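Local atomic coordinates of CDP-4-keto-6-deoxy-D-glucose-3-dehydrase (Yersinia pseudotuberculosis, PDB entry 3BB8), a protein that acts with pyridoxal 5'-phosphate in lipopolysaccharide sugar synthesis, probably as the dehydrase that removes the C3 hydroxyl of CDP-4-keto-6-deoxy-D-glucose. Residues T43-L48 with L303-E308; M49-L54 with G61-A66; A93-T98 with I128-I133; K318-A323 with D420-V425; L351-G356 with T401-N406. The protein carries 1 engineered substitution. All blocks are in the same frame, centred on the assembly; numbering follows the deposited sequence.

Overall arrangement
All distances here run between centres. Contacts 1 and 2, about 13 Å apart, share helix 43-55 and touch: contact 2 joins the end of this helix to the following helix 62-75, contact 1 its beginning to the long helix 293-323. About 26 Å from contact 1, that helix meets the C-terminal helix 419-432 in contact 4. Contact 5, about 22 Å from contact 4, falls within the chain span contact 4 closes, beside the antiparallel sheet 331-332, 347-351, 408-411. Contact 3, about 35 Å from contact 1, is at the large mixed sheet carrying the cofactor site. Helix 293-323 thus links N-terminal and C-terminal elements; all contacts except 4 touch the second subunit.

Contact 1: T43-L48 with L303-E308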
# COMPACT_ATOMS: atom_id res chain seq x y z
N THR A 43 -4.90 26.28 3.45
CA THR A 43 -4.07 26.56 4.61
C THR A 43 -4.02 25.43 5.64
O THR A 43 -2.95 24.97 6.01
CB THR A 43 -4.55 27.84 5.31
OG1 THR A 43 -4.52 28.92 4.36
CG2 THR A 43 -3.65 28.18 6.48
N LYS A 44 -5.19 24.99 6.09
CA LYS A 44 -5.26 23.93 7.09
C LYS A 44 -4.50 22.67 6.67
O LYS A 44 -3.70 22.14 7.44
CB LYS A 44 -6.72 23.59 7.37
CG LYS A 44 -6.93 22.80 8.65
CD LYS A 44 -6.59 23.64 9.88
CE LYS A 44 -6.96 22.92 11.18
NZ LYS A 44 -6.88 23.82 12.36
N GLU A 45 -4.74 22.20 5.45
CA GLU A 45 -4.06 21.00 4.97
C GLU A 45 -2.55 21.15 5.02
O GLU A 45 -1.87 20.30 5.59
CB GLU A 45 -4.47 20.65 3.53
CG GLU A 45 -5.91 20.14 3.35
CD GLU A 45 -6.94 21.23 3.51
OE1 GLU A 45 -6.62 22.39 3.18
OE2 GLU A 45 -8.07 20.95 3.96
N LEU A 46 -2.03 22.22 4.43
CA LEU A 46 -0.59 22.42 4.42
C LEU A 46 -0.02 22.59 5.82
O LEU A 46 1.09 22.15 6.10
CB LEU A 46 -0.20 23.63 3.57
CG LEU A 46 -0.23 23.42 2.05
CD1 LEU A 46 -1.67 23.46 1.57
CD2 LEU A 46 0.59 24.50 1.36
N GLN A 47 -0.79 23.22 6.70
CA GLN A 47 -0.32 23.44 8.06
C GLN A 47 -0.12 22.12 8.79
O GLN A 47 0.98 21.83 9.29
CB GLN A 47 -1.29 24.34 8.82
CG GLN A 47 -1.30 25.78 8.32
CD GLN A 47 -2.11 26.71 9.20
OE1 GLN A 47 -3.28 26.45 9.47
NE2 GLN A 47 -1.49 27.80 9.64
N LEU A 48 -1.18 21.31 8.85
CA LEU A 48 -1.09 20.02 9.52
C LEU A 48 0.03 19.15 8.94
O LEU A 48 0.80 18.56 9.70
CB LEU A 48 -2.43 19.28 9.46
CG LEU A 48 -3.61 20.00 10.11
CD1 LEU A 48 -4.71 19.00 10.43
CD2 LEU A 48 -3.15 20.68 11.40
N LEU A 303 -11.19 16.66 6.49
CA LEU A 303 -12.41 16.26 7.19
C LEU A 303 -13.27 17.44 7.66
O LEU A 303 -14.47 17.30 7.86
CB LEU A 303 -12.08 15.36 8.38
CG LEU A 303 -11.95 13.87 8.08
CD1 LEU A 303 -11.57 13.12 9.35
CD2 LEU A 303 -13.28 13.34 7.54
N GLU A 304 -12.65 18.60 7.84
CA GLU A 304 -13.42 19.75 8.27
C GLU A 304 -14.34 20.21 7.13
O GLU A 304 -15.50 20.54 7.35
CB GLU A 304 -12.49 20.89 8.68
CG GLU A 304 -11.55 20.55 9.85
CD GLU A 304 -10.63 21.70 10.21
OE1 GLU A 304 -11.14 22.80 10.53
OE2 GLU A 304 -9.39 21.51 10.19
N ARG A 305 -13.80 20.17 5.92
CA ARG A 305 -14.51 20.62 4.72
C ARG A 305 -15.43 19.59 4.06
O ARG A 305 -16.09 19.92 3.07
CB ARG A 305 -13.48 21.11 3.70
CG ARG A 305 -12.37 21.91 4.38
CD ARG A 305 -11.16 22.19 3.50
NE ARG A 305 -11.36 23.34 2.62
CZ ARG A 305 -10.38 24.13 2.19
NH1 ARG A 305 -9.13 23.90 2.56
NH2 ARG A 305 -10.66 25.14 1.37
N ILE A 306 -15.52 18.38 4.60
CA ILE A 306 -16.35 17.36 3.98
C ILE A 306 -17.83 17.71 3.86
O ILE A 306 -18.45 17.47 2.83
CB ILE A 306 -16.21 16.00 4.72
CG1 ILE A 306 -17.06 14.93 4.02
CG2 ILE A 306 -16.65 16.14 6.16
CD1 ILE A 306 -16.63 14.65 2.59
N GLU A 307 -18.41 18.28 4.92
CA GLU A 307 -19.83 18.64 4.87
C GLU A 307 -20.08 19.70 3.82
O GLU A 307 -21.08 19.67 3.11
CB GLU A 307 -20.30 19.11 6.25
CG GLU A 307 -20.33 17.99 7.27
CD GLU A 307 -20.88 18.42 8.62
OE1 GLU A 307 -20.23 19.25 9.29
OE2 GLU A 307 -21.96 17.92 9.00
N GLU A 308 -19.15 20.64 3.71
CA GLU A 308 -19.22 21.70 2.73
C GLU A 308 -19.19 21.04 1.34
O GLU A 308 -20.08 21.26 0.51
CB GLU A 308 -18.01 22.63 2.89
CG GLU A 308 -17.97 23.79 1.92
CD GLU A 308 -16.55 24.15 1.52
OE1 GLU A 308 -15.67 24.19 2.40
OE2 GLU A 308 -16.32 24.41 0.31
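Glu45 and Arg305 meet in a salt bridge, with Glu45 OE1 3.0 Å from Arg305 NH1. The carboxylate oxygen comes at the edge of the guanidinium, near its plane, but the two flat groups are turned 37° apart and only one nitrogen is engaged. The same Arg305 NH1 also points at Glu45 OE2, 3.4 Å away, in a weak hydrogen bond. On the more exposed side, Lys44 and Glu304 cross at about a right angle. A bend at chi2 (67°) lays the aliphatic part of Lys44 against the carboxylate, its CE 3.0 Å and its CG 3.2 Å from Glu304 OE2. The ammonium NZ stays 4.0 Å from Glu304 OE2, too far for a salt bridge, so the attraction there is longer-range. Behind this first shell, Glu45 OE1 accepts the backbone N-H of Gly42, just before helix 43-55; this second bond fixes the carboxylate that faces Arg305. Glu45 also rests on Ala301 and Gln302, one turn back along helix 293-323. Helix 62-75 lies beside the long helix, where Lys70 touches Glu304 and Leu303, while helix 6-15 covers helix 43-55 through Val14 and Ala15.

Contact 2: M49-L54 with G61-A66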
# COMPACT_ATOMS: atom_id res chain seq x y z
N MET A 49 0.13 19.07 7.62
CA MET A 49 1.19 18.25 7.04
C MET A 49 2.55 18.72 7.56
O MET A 49 3.47 17.92 7.71
CB MET A 49 1.16 18.31 5.52
CG MET A 49 -0.02 17.57 4.92
SD MET A 49 0.19 17.30 3.17
CE MET A 49 -0.20 18.96 2.54
N VAL A 50 2.67 20.02 7.81
CA VAL A 50 3.92 20.56 8.33
C VAL A 50 4.07 20.10 9.78
O VAL A 50 5.17 19.73 10.20
CB VAL A 50 3.95 22.10 8.24
CG1 VAL A 50 5.06 22.66 9.12
CG2 VAL A 50 4.20 22.52 6.80
N GLU A 51 2.98 20.13 10.53
CA GLU A 51 3.02 19.69 11.92
C GLU A 51 3.52 18.26 11.98
O GLU A 51 4.47 17.96 12.72
CB GLU A 51 1.64 19.77 12.56
CG GLU A 51 1.30 21.15 13.08
CD GLU A 51 0.68 21.10 14.46
OE1 GLU A 51 -0.49 20.66 14.59
OE2 GLU A 51 1.37 21.49 15.43
N ALA A 52 2.89 17.38 11.21
CA ALA A 52 3.27 15.98 11.16
C ALA A 52 4.73 15.84 10.73
O ALA A 52 5.47 15.03 11.28
CB ALA A 52 2.36 15.23 10.19
N SER A 53 5.14 16.65 9.76
CA SER A 53 6.52 16.59 9.29
C SER A 53 7.46 16.93 10.44
O SER A 53 8.49 16.28 10.63
CB SER A 53 6.75 17.58 8.14
OG SER A 53 5.92 17.29 7.03
N LEU A 54 7.10 17.95 11.21
CA LEU A 54 7.92 18.37 12.33
C LEU A 54 7.94 17.34 13.45
O LEU A 54 8.96 17.16 14.12
CB LEU A 54 7.43 19.73 12.85
CG LEU A 54 7.55 20.89 11.86
CD1 LEU A 54 7.03 22.15 12.50
CD2 LEU A 54 9.01 21.08 11.44
N GLY A 61 0.17 7.92 13.87
CA GLY A 61 0.17 8.25 15.28
C GLY A 61 -0.89 9.26 15.64
O GLY A 61 -2.08 9.05 15.44
N ARG A 62 -0.42 10.38 16.19
CA ARG A 62 -1.26 11.49 16.62
C ARG A 62 -2.34 11.82 15.60
O ARG A 62 -3.54 11.71 15.89
CB ARG A 62 -0.34 12.69 16.87
CG ARG A 62 -0.99 14.03 17.07
CD ARG A 62 0.12 15.08 17.09
NE ARG A 62 -0.40 16.45 17.09
CZ ARG A 62 0.30 17.51 16.69
NH1 ARG A 62 1.55 17.36 16.26
NH2 ARG A 62 -0.25 18.71 16.71
N PHE A 63 -1.94 12.21 14.40
CA PHE A 63 -2.91 12.55 13.37
C PHE A 63 -3.76 11.38 12.87
O PHE A 63 -4.98 11.54 12.68
CB PHE A 63 -2.22 13.21 12.18
CG PHE A 63 -1.62 14.54 12.51
CD1 PHE A 63 -0.26 14.66 12.80
CD2 PHE A 63 -2.42 15.68 12.54
CE1 PHE A 63 0.29 15.89 13.11
CE2 PHE A 63 -1.88 16.92 12.86
CZ PHE A 63 -0.52 17.03 13.14
N ASN A 64 -3.14 10.22 12.66
CA ASN A 64 -3.90 9.07 12.19
C ASN A 64 -4.98 8.70 13.18
O ASN A 64 -6.07 8.27 12.79
CB ASN A 64 -2.99 7.86 11.95
CG ASN A 64 -3.74 6.70 11.30
OD1 ASN A 64 -4.13 6.78 10.14
ND2 ASN A 64 -3.94 5.62 12.06
N ASP A 65 -4.69 8.86 14.48
CA ASP A 65 -5.68 8.54 15.51
C ASP A 65 -6.84 9.51 15.40
O ASP A 65 -8.01 9.11 15.44
CB ASP A 65 -5.08 8.67 16.92
CG ASP A 65 -4.05 7.61 17.22
OD1 ASP A 65 -4.22 6.45 16.76
OD2 ASP A 65 -3.06 7.92 17.92
N ALA A 66 -6.52 10.79 15.27
CA ALA A 66 -7.53 11.84 15.14
C ALA A 66 -8.39 11.61 13.90
O ALA A 66 -9.62 11.72 13.95
CB ALA A 66 -6.85 13.21 15.08
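Phe63 and Arg62 reach helix 43-55 side by side, by different rotamers. In Phe63, CG lies anti to the carbonyl carbon (chi1 -66°), which sends the ring against helix 43-55: its CE1 is 3.6 Å from Ala52 CB, and its CZ is 3.5 Å from Glu51 CB. Arg62 instead runs fully extended from CG to NE, carrying its guanidinium back over the ring tip, where Phe63 CZ sits 3.6 Å above the guanidinium plane and over its centre. Beyond the ring, Arg62 NH2 is 2.9 Å from Glu51 OE1 in a salt bridge whose hydrogen bond is weak, the N-H pointing well off line at 117°. The Glu51 chain bends at chi2, and its carboxylate stands nearly perpendicular to the guanidinium, so no paired, coplanar grip forms. Asp55 makes a second salt bridge to Arg62 NH1. The carboxylate of Asp293 receives the backbone N-H groups of Gly61, Phe63 and Asn64, holding the start of helix 62-75. On the far side of helix 43-55, Val50 packs on Val50 of the second subunit. The segments, at 136° and closer to antiparallel than parallel, form a helical hairpin whose first helix faces the second subunit in this aspartate aminotransferase fold.

Contact 3: A93-T98 with I128-I133; sequences ALTALT and IQNGLI
Asn130 carries every close contact here: a single amide, from the residue just beyond helix 121-129, is pushed among Leu94, Thr95 and Thr98 at the end of helix 86-96. Leu94 slides past it in the opposite direction, its methyl CD1 lying 4.1 Å from Asn130 CB and 4.0 Å from Asn130 CG. Thr95 crosses at about a right angle, with OG1 3.9 Å from Asn130 CG, and the methyl CG2 of Thr98 closes the third side obliquely. The orientation of the amide itself is uncertain. The hydroxyl of Thr95 has a definite partner one turn back, the carbonyl oxygen of Leu91. Thr98 is turned so that its OG1 stands between backbone N and carbonyl carbon (chi1 71°), which sets CG2 against the amide; the modelled bond from Thr98 OG1 to Thr95 O is so short as to be doubtful. Asn130 sits just before Gly131, the C-prime residue of a Schellman motif that ends the helix: Leu132 N returns to Thr127 O and Gly131 N to Ile128 O, the latter at 3.0 Å, while Gly131, with positive phi (79°), turns the chain out of the helix. Helix 86-96 starts at Gly86 and Ser87, which bind pyridoxal 5'-phosphate, but the side chain of Leu94 is about 12 Å from the cofactor. Leu94 and Leu97 pack on Ile189 of strand 187-191, Ala96 meets helix 235-245, and Ile133 begins strand 133-140 of the large mixed sheet.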
# COMPACT_ATOMS: atom_id res chain seq x y z
N ALA A 93 -10.70 -5.56 2.88
CA ALA A 93 -12.09 -5.88 3.20
C ALA A 93 -12.45 -7.31 2.76
O ALA A 93 -12.98 -8.08 3.55
CB ALA A 93 -13.02 -4.88 2.52
N LEU A 94 -12.14 -7.65 1.52
CA LEU A 94 -12.44 -8.98 0.98
C LEU A 94 -11.53 -10.06 1.56
O LEU A 94 -11.99 -11.16 1.85
CB LEU A 94 -12.31 -8.96 -0.55
CG LEU A 94 -12.83 -10.09 -1.45
CD1 LEU A 94 -11.99 -11.35 -1.30
CD2 LEU A 94 -14.29 -10.35 -1.11
N THR A 95 -10.25 -9.74 1.74
CA THR A 95 -9.29 -10.70 2.26
C THR A 95 -9.61 -11.11 3.69
O THR A 95 -9.54 -12.28 4.03
CB THR A 95 -7.86 -10.12 2.22
OG1 THR A 95 -7.52 -9.82 0.87
CG2 THR A 95 -6.85 -11.14 2.80
N ALA A 96 -9.97 -10.13 4.50
CA ALA A 96 -10.32 -10.35 5.89
C ALA A 96 -11.42 -11.40 6.06
O ALA A 96 -11.42 -12.18 7.01
CB ALA A 96 -10.76 -9.06 6.50
N LEU A 97 -12.36 -11.42 5.12
CA LEU A 97 -13.46 -12.37 5.20
C LEU A 97 -12.98 -13.78 4.87
O LEU A 97 -13.79 -14.71 4.84
CB LEU A 97 -14.58 -11.98 4.24
CG LEU A 97 -15.27 -10.64 4.50
CD1 LEU A 97 -16.37 -10.41 3.46
CD2 LEU A 97 -15.86 -10.65 5.89
N THR A 98 -11.68 -13.94 4.61
CA THR A 98 -11.14 -15.26 4.29
C THR A 98 -10.50 -15.86 5.54
O THR A 98 -10.03 -17.01 5.53
CB THR A 98 -10.04 -15.22 3.20
OG1 THR A 98 -8.86 -14.61 3.75
CG2 THR A 98 -10.51 -14.42 1.98
N ILE A 128 -10.72 -11.97 -7.21
CA ILE A 128 -9.88 -12.80 -8.06
C ILE A 128 -8.52 -13.10 -7.42
O ILE A 128 -7.98 -14.20 -7.53
CB ILE A 128 -9.62 -12.11 -9.42
CG1 ILE A 128 -10.95 -11.82 -10.12
CG2 ILE A 128 -8.72 -12.96 -10.29
CD1 ILE A 128 -10.84 -10.94 -11.34
N GLN A 129 -7.96 -12.09 -6.75
CA GLN A 129 -6.65 -12.22 -6.12
C GLN A 129 -6.67 -13.15 -4.91
O GLN A 129 -5.63 -13.55 -4.41
CB GLN A 129 -6.11 -10.84 -5.78
CG GLN A 129 -5.93 -9.97 -7.02
CD GLN A 129 -5.70 -8.50 -6.71
OE1 GLN A 129 -6.41 -7.91 -5.89
NE2 GLN A 129 -4.70 -7.90 -7.37
N ASN A 130 -7.87 -13.50 -4.44
CA ASN A 130 -7.99 -14.42 -3.32
C ASN A 130 -8.45 -15.78 -3.83
O ASN A 130 -8.80 -16.66 -3.05
CB ASN A 130 -8.96 -13.89 -2.27
CG ASN A 130 -8.29 -12.95 -1.30
OD1 ASN A 130 -8.34 -11.72 -1.45
ND2 ASN A 130 -7.62 -13.52 -0.30
N GLY A 131 -8.45 -15.94 -5.14
CA GLY A 131 -8.87 -17.21 -5.71
C GLY A 131 -10.38 -17.42 -5.77
O GLY A 131 -10.84 -18.53 -5.97
N LEU A 132 -11.16 -16.36 -5.59
CA LEU A 132 -12.60 -16.51 -5.69
C LEU A 132 -13.05 -16.23 -7.11
O LEU A 132 -12.27 -15.78 -7.96
CB LEU A 132 -13.33 -15.59 -4.72
CG LEU A 132 -13.54 -16.17 -3.32
CD1 LEU A 132 -12.20 -16.23 -2.60
CD2 LEU A 132 -14.51 -15.31 -2.53
N ILE A 133 -14.32 -16.50 -7.38
CA ILE A 133 -14.87 -16.32 -8.71
C ILE A 133 -15.91 -15.22 -8.75
O ILE A 133 -16.92 -15.28 -8.05
CB ILE A 133 -15.49 -17.65 -9.21
CG1 ILE A 133 -14.43 -18.74 -9.16
CG2 ILE A 133 -16.02 -17.49 -10.61
CD1 ILE A 133 -14.99 -20.14 -9.20

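Contact 4: K318-A323 with D420-V425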
# COMPACT_ATOMS: atom_id res chain seq x y z
N LYS A 318 -27.49 19.48 -9.18
CA LYS A 318 -28.83 19.98 -9.44
C LYS A 318 -28.79 21.08 -10.50
O LYS A 318 -29.55 21.06 -11.46
CB LYS A 318 -29.44 20.52 -8.15
CG LYS A 318 -30.94 20.77 -8.22
CD LYS A 318 -31.50 21.07 -6.84
CE LYS A 318 -33.02 21.05 -6.83
NZ LYS A 318 -33.55 21.23 -5.44
N TYR A 319 -27.88 22.03 -10.31
CA TYR A 319 -27.71 23.14 -11.22
C TYR A 319 -27.42 22.63 -12.64
O TYR A 319 -28.23 22.80 -13.55
CB TYR A 319 -26.56 24.02 -10.74
CG TYR A 319 -26.37 25.30 -11.52
CD1 TYR A 319 -27.31 26.33 -11.45
CD2 TYR A 319 -25.25 25.49 -12.32
CE1 TYR A 319 -27.12 27.53 -12.15
CE2 TYR A 319 -25.05 26.67 -13.03
CZ TYR A 319 -26.00 27.69 -12.93
OH TYR A 319 -25.80 28.87 -13.62
N LEU A 320 -26.27 21.99 -12.80
CA LEU A 320 -25.85 21.45 -14.09
C LEU A 320 -26.92 20.64 -14.80
O LEU A 320 -27.15 20.83 -15.99
CB LEU A 320 -24.60 20.59 -13.91
CG LEU A 320 -23.93 20.07 -15.19
CD1 LEU A 320 -23.53 21.26 -16.08
CD2 LEU A 320 -22.71 19.24 -14.81
N LYS A 321 -27.58 19.73 -14.08
CA LYS A 321 -28.61 18.90 -14.68
C LYS A 321 -29.82 19.72 -15.14
O LYS A 321 -30.43 19.41 -16.17
CB LYS A 321 -29.09 17.82 -13.71
CG LYS A 321 -30.11 16.88 -14.34
CD LYS A 321 -30.74 15.94 -13.33
CE LYS A 321 -31.80 15.09 -14.00
NZ LYS A 321 -32.53 14.24 -13.03
N ASP A 322 -30.17 20.74 -14.37
CA ASP A 322 -31.30 21.59 -14.72
C ASP A 322 -30.97 22.29 -16.03
O ASP A 322 -31.75 22.26 -16.98
CB ASP A 322 -31.54 22.63 -13.63
CG ASP A 322 -32.66 23.59 -13.98
OD1 ASP A 322 -33.83 23.14 -14.03
OD2 ASP A 322 -32.37 24.78 -14.21
N ALA A 323 -29.80 22.91 -16.07
CA ALA A 323 -29.34 23.61 -17.25
C ALA A 323 -29.22 22.70 -18.48
O ALA A 323 -29.59 23.10 -19.59
CB ALA A 323 -28.00 24.25 -16.95
N ASP A 420 -19.89 29.70 -12.98
CA ASP A 420 -19.36 30.21 -14.24
C ASP A 420 -18.71 29.07 -15.01
O ASP A 420 -18.69 29.07 -16.24
CB ASP A 420 -18.37 31.34 -13.99
CG ASP A 420 -19.06 32.65 -13.69
OD1 ASP A 420 -19.74 32.75 -12.65
OD2 ASP A 420 -18.93 33.59 -14.51
N HIS A 421 -18.16 28.11 -14.26
CA HIS A 421 -17.52 26.94 -14.85
C HIS A 421 -18.62 26.12 -15.52
O HIS A 421 -18.54 25.80 -16.71
CB HIS A 421 -16.87 26.09 -13.75
CG HIS A 421 -15.55 26.61 -13.27
ND1 HIS A 421 -14.41 26.58 -14.04
CD2 HIS A 421 -15.20 27.18 -12.10
CE1 HIS A 421 -13.40 27.10 -13.36
NE2 HIS A 421 -13.85 27.48 -12.18
N LEU A 422 -19.64 25.79 -14.74
CA LEU A 422 -20.75 24.99 -15.23
C LEU A 422 -21.53 25.63 -16.37
O LEU A 422 -21.85 24.96 -17.36
CB LEU A 422 -21.69 24.65 -14.08
CG LEU A 422 -21.06 23.87 -12.92
CD1 LEU A 422 -22.14 23.52 -11.90
CD2 LEU A 422 -20.40 22.61 -13.44
N ASP A 423 -21.84 26.91 -16.24
CA ASP A 423 -22.57 27.62 -17.28
C ASP A 423 -21.79 27.51 -18.59
O ASP A 423 -22.37 27.31 -19.65
CB ASP A 423 -22.77 29.09 -16.90
CG ASP A 423 -23.90 29.29 -15.91
OD1 ASP A 423 -23.88 30.30 -15.17
OD2 ASP A 423 -24.82 28.44 -15.87
N TYR A 424 -20.47 27.63 -18.49
CA TYR A 424 -19.62 27.54 -19.67
C TYR A 424 -19.74 26.16 -20.30
O TYR A 424 -19.82 26.03 -21.52
CB TYR A 424 -18.16 27.80 -19.31
CG TYR A 424 -17.22 27.50 -20.45
CD1 TYR A 424 -17.14 28.34 -21.56
CD2 TYR A 424 -16.44 26.34 -20.46
CE1 TYR A 424 -16.31 28.04 -22.64
CE2 TYR A 424 -15.62 26.02 -21.54
CZ TYR A 424 -15.56 26.88 -22.62
OH TYR A 424 -14.74 26.58 -23.68
N VAL A 425 -19.74 25.12 -19.46
CA VAL A 425 -19.87 23.76 -19.95
C VAL A 425 -21.19 23.60 -20.69
O VAL A 425 -21.24 23.06 -21.79
CB VAL A 425 -19.80 22.74 -18.79
CG1 VAL A 425 -20.29 21.37 -19.24
CG2 VAL A 425 -18.37 22.64 -18.29
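The last turns of the long helix 293-323 lie beside the C-terminal helix 419-432, and Tyr319, Leu320, Leu422 and Asp423 join the two. Their segments run in nearly the same direction, with a crossing angle of -24° and axes 10.0 Å apart. Tyr319 has CG anti to its backbone nitrogen (chi1 -174°), which sends the ring to the other helix. There its hydroxyl donates to Asp423, OH to OD2 being modelled at 2.5 Å, so short that the exact length is doubtful; Asp423 OD1 is also near, 2.9 Å from Tyr319 OH. Ring and carboxylate planes are 54° apart. Leu422 CD1 meets the edge of the ring at Tyr319 CD2, 3.7 Å away, near the end where the ring joins its chain. This helix pair belongs to the C-terminal part of the aspartate aminotransferase fold, where Leu320 rests on Phe347 of strand 347-351, the middle of a three-stranded antiparallel sheet, and on Val426 of the C-terminal helix. Leu320 CD1 and Leu422 CD2 touch more loosely at 4.3 Å, on the buried side. The Tyr319 ring, in turn, stacks with His419 at the start of helix 419-432.

Contact 5: L351-G356 with T401-N406; sequences LKEDSG and TDRIMN
The carboxylate of Glu353 and the guanidinium of Arg403 lie almost in one plane, 4° apart, and meet edge to edge, with Glu353 CD in the guanidinium plane. The pairing is two-pronged, using the NE and NH2 side of the arginine. Arg403 NE donates to Glu353 OE2 at 3.0 Å with an angle of 153° at the hydrogen, and OE2 uses its syn lone pair, on the side of OE1. The second prong, Arg403 NH2 to Glu353 OE1 at 3.3 Å, is weak, so the salt bridge rests mainly on NE. The methylene Arg403 CG comes within 3.4 Å of Glu353 OE2. Arg403 reaches this spot by an extended chain with CG anti to the backbone nitrogen (chi1 -159°), whereas Glu353 bends at chi2 to turn its carboxylate back to the helix. Outside the pair, Glu332 takes a salt bridge from Arg403 NH2 as well as one from Lys352 NZ, so the carboxylates of Glu353 and Glu332 share the guanidinium and fix its rotation. The contact joins the surface loop that leaves strand 347-351, the middle of a three-stranded antiparallel sheet, to helix 399-407, which leads into its partner strand 408-411. In the loop, Ser355 N and Ser355 OG both return to Lys352 O, the hydroxyl at 2.8 Å from that oxygen, forming a tight turn; Ser355 also lines the benzamidine pocket with Phe330 and Val357. At the helix, Met405 O accepts a hydrogen bond from Arg359 NH2, and Met405 and Asn406 pack on Pro273 of the second subunit.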
# COMPACT_ATOMS: atom_id res chain seq x y z
N LEU A 351 -24.75 9.37 -24.09
CA LEU A 351 -25.10 9.94 -25.39
C LEU A 351 -25.92 8.96 -26.22
O LEU A 351 -25.54 7.80 -26.40
CB LEU A 351 -23.83 10.33 -26.15
CG LEU A 351 -24.00 10.60 -27.65
CD1 LEU A 351 -24.63 11.97 -27.88
CD2 LEU A 351 -22.66 10.50 -28.37
N LYS A 352 -27.06 9.43 -26.71
CA LYS A 352 -27.99 8.58 -27.45
C LYS A 352 -27.36 8.09 -28.76
O LYS A 352 -26.72 8.86 -29.47
CB LYS A 352 -29.29 9.32 -27.74
CG LYS A 352 -30.23 9.42 -26.54
CD LYS A 352 -31.51 10.16 -26.90
CE LYS A 352 -32.35 10.43 -25.67
NZ LYS A 352 -32.68 9.18 -24.93
N GLU A 353 -27.56 6.81 -29.06
CA GLU A 353 -26.98 6.21 -30.26
C GLU A 353 -27.49 6.89 -31.52
O GLU A 353 -26.73 7.12 -32.46
CB GLU A 353 -27.29 4.71 -30.31
CG GLU A 353 -26.55 3.89 -29.26
CD GLU A 353 -27.29 3.83 -27.94
OE1 GLU A 353 -28.11 4.73 -27.67
OE2 GLU A 353 -27.05 2.87 -27.17
N ASP A 354 -28.78 7.21 -31.54
CA ASP A 354 -29.42 7.76 -32.73
C ASP A 354 -29.20 9.27 -32.83
O ASP A 354 -29.91 9.96 -33.57
CB ASP A 354 -30.92 7.45 -32.72
CG ASP A 354 -31.66 8.17 -31.62
OD1 ASP A 354 -31.22 9.27 -31.23
OD2 ASP A 354 -32.69 7.64 -31.14
N SER A 355 -28.23 9.77 -32.08
CA SER A 355 -27.92 11.19 -32.08
C SER A 355 -27.19 11.60 -33.35
O SER A 355 -27.09 12.78 -33.66
CB SER A 355 -27.06 11.56 -30.87
OG SER A 355 -25.76 11.02 -31.00
N GLY A 356 -26.65 10.62 -34.07
CA GLY A 356 -25.93 10.93 -35.30
C GLY A 356 -24.45 11.19 -35.14
O GLY A 356 -23.76 11.45 -36.14
N THR A 401 -24.35 -2.54 -19.52
CA THR A 401 -22.93 -2.40 -19.25
C THR A 401 -22.21 -2.08 -20.54
O THR A 401 -21.37 -1.18 -20.59
CB THR A 401 -22.32 -3.71 -18.68
OG1 THR A 401 -23.00 -4.06 -17.47
CG2 THR A 401 -20.84 -3.53 -18.40
N ASP A 402 -22.54 -2.82 -21.59
CA ASP A 402 -21.93 -2.59 -22.90
C ASP A 402 -22.29 -1.19 -23.39
O ASP A 402 -21.47 -0.49 -23.98
CB ASP A 402 -22.41 -3.63 -23.92
CG ASP A 402 -21.63 -4.92 -23.85
OD1 ASP A 402 -20.38 -4.84 -23.75
OD2 ASP A 402 -22.25 -6.00 -23.89
N ARG A 403 -23.53 -0.80 -23.14
CA ARG A 403 -23.97 0.52 -23.58
C ARG A 403 -23.14 1.58 -22.86
O ARG A 403 -22.77 2.60 -23.45
CB ARG A 403 -25.46 0.72 -23.27
CG ARG A 403 -26.10 1.80 -24.12
CD ARG A 403 -27.48 2.17 -23.64
NE ARG A 403 -28.00 3.32 -24.37
CZ ARG A 403 -28.90 4.16 -23.89
NH1 ARG A 403 -29.39 3.99 -22.66
NH2 ARG A 403 -29.32 5.18 -24.63
N ILE A 404 -22.83 1.33 -21.59
CA ILE A 404 -22.04 2.28 -20.82
C ILE A 404 -20.63 2.33 -21.36
O ILE A 404 -20.04 3.40 -21.50
CB ILE A 404 -22.00 1.89 -19.32
CG1 ILE A 404 -23.40 2.04 -18.71
CG2 ILE A 404 -21.01 2.76 -18.57
CD1 ILE A 404 -23.49 1.66 -17.25
N MET A 405 -20.09 1.17 -21.69
CA MET A 405 -18.74 1.08 -22.23
C MET A 405 -18.63 1.88 -23.52
O MET A 405 -17.62 2.53 -23.77
CB MET A 405 -18.37 -0.38 -22.50
CG MET A 405 -17.00 -0.56 -23.14
SD MET A 405 -16.73 -2.25 -23.71
CE MET A 405 -18.03 -2.37 -24.94
N ASN A 406 -19.69 1.84 -24.33
CA ASN A 406 -19.70 2.54 -25.61
C ASN A 406 -20.25 3.95 -25.63
O ASN A 406 -19.72 4.81 -26.34
CB ASN A 406 -20.49 1.75 -26.65
CG ASN A 406 -19.84 0.45 -27.02
OD1 ASN A 406 -18.72 0.44 -27.52
ND2 ASN A 406 -20.55 -0.65 -26.79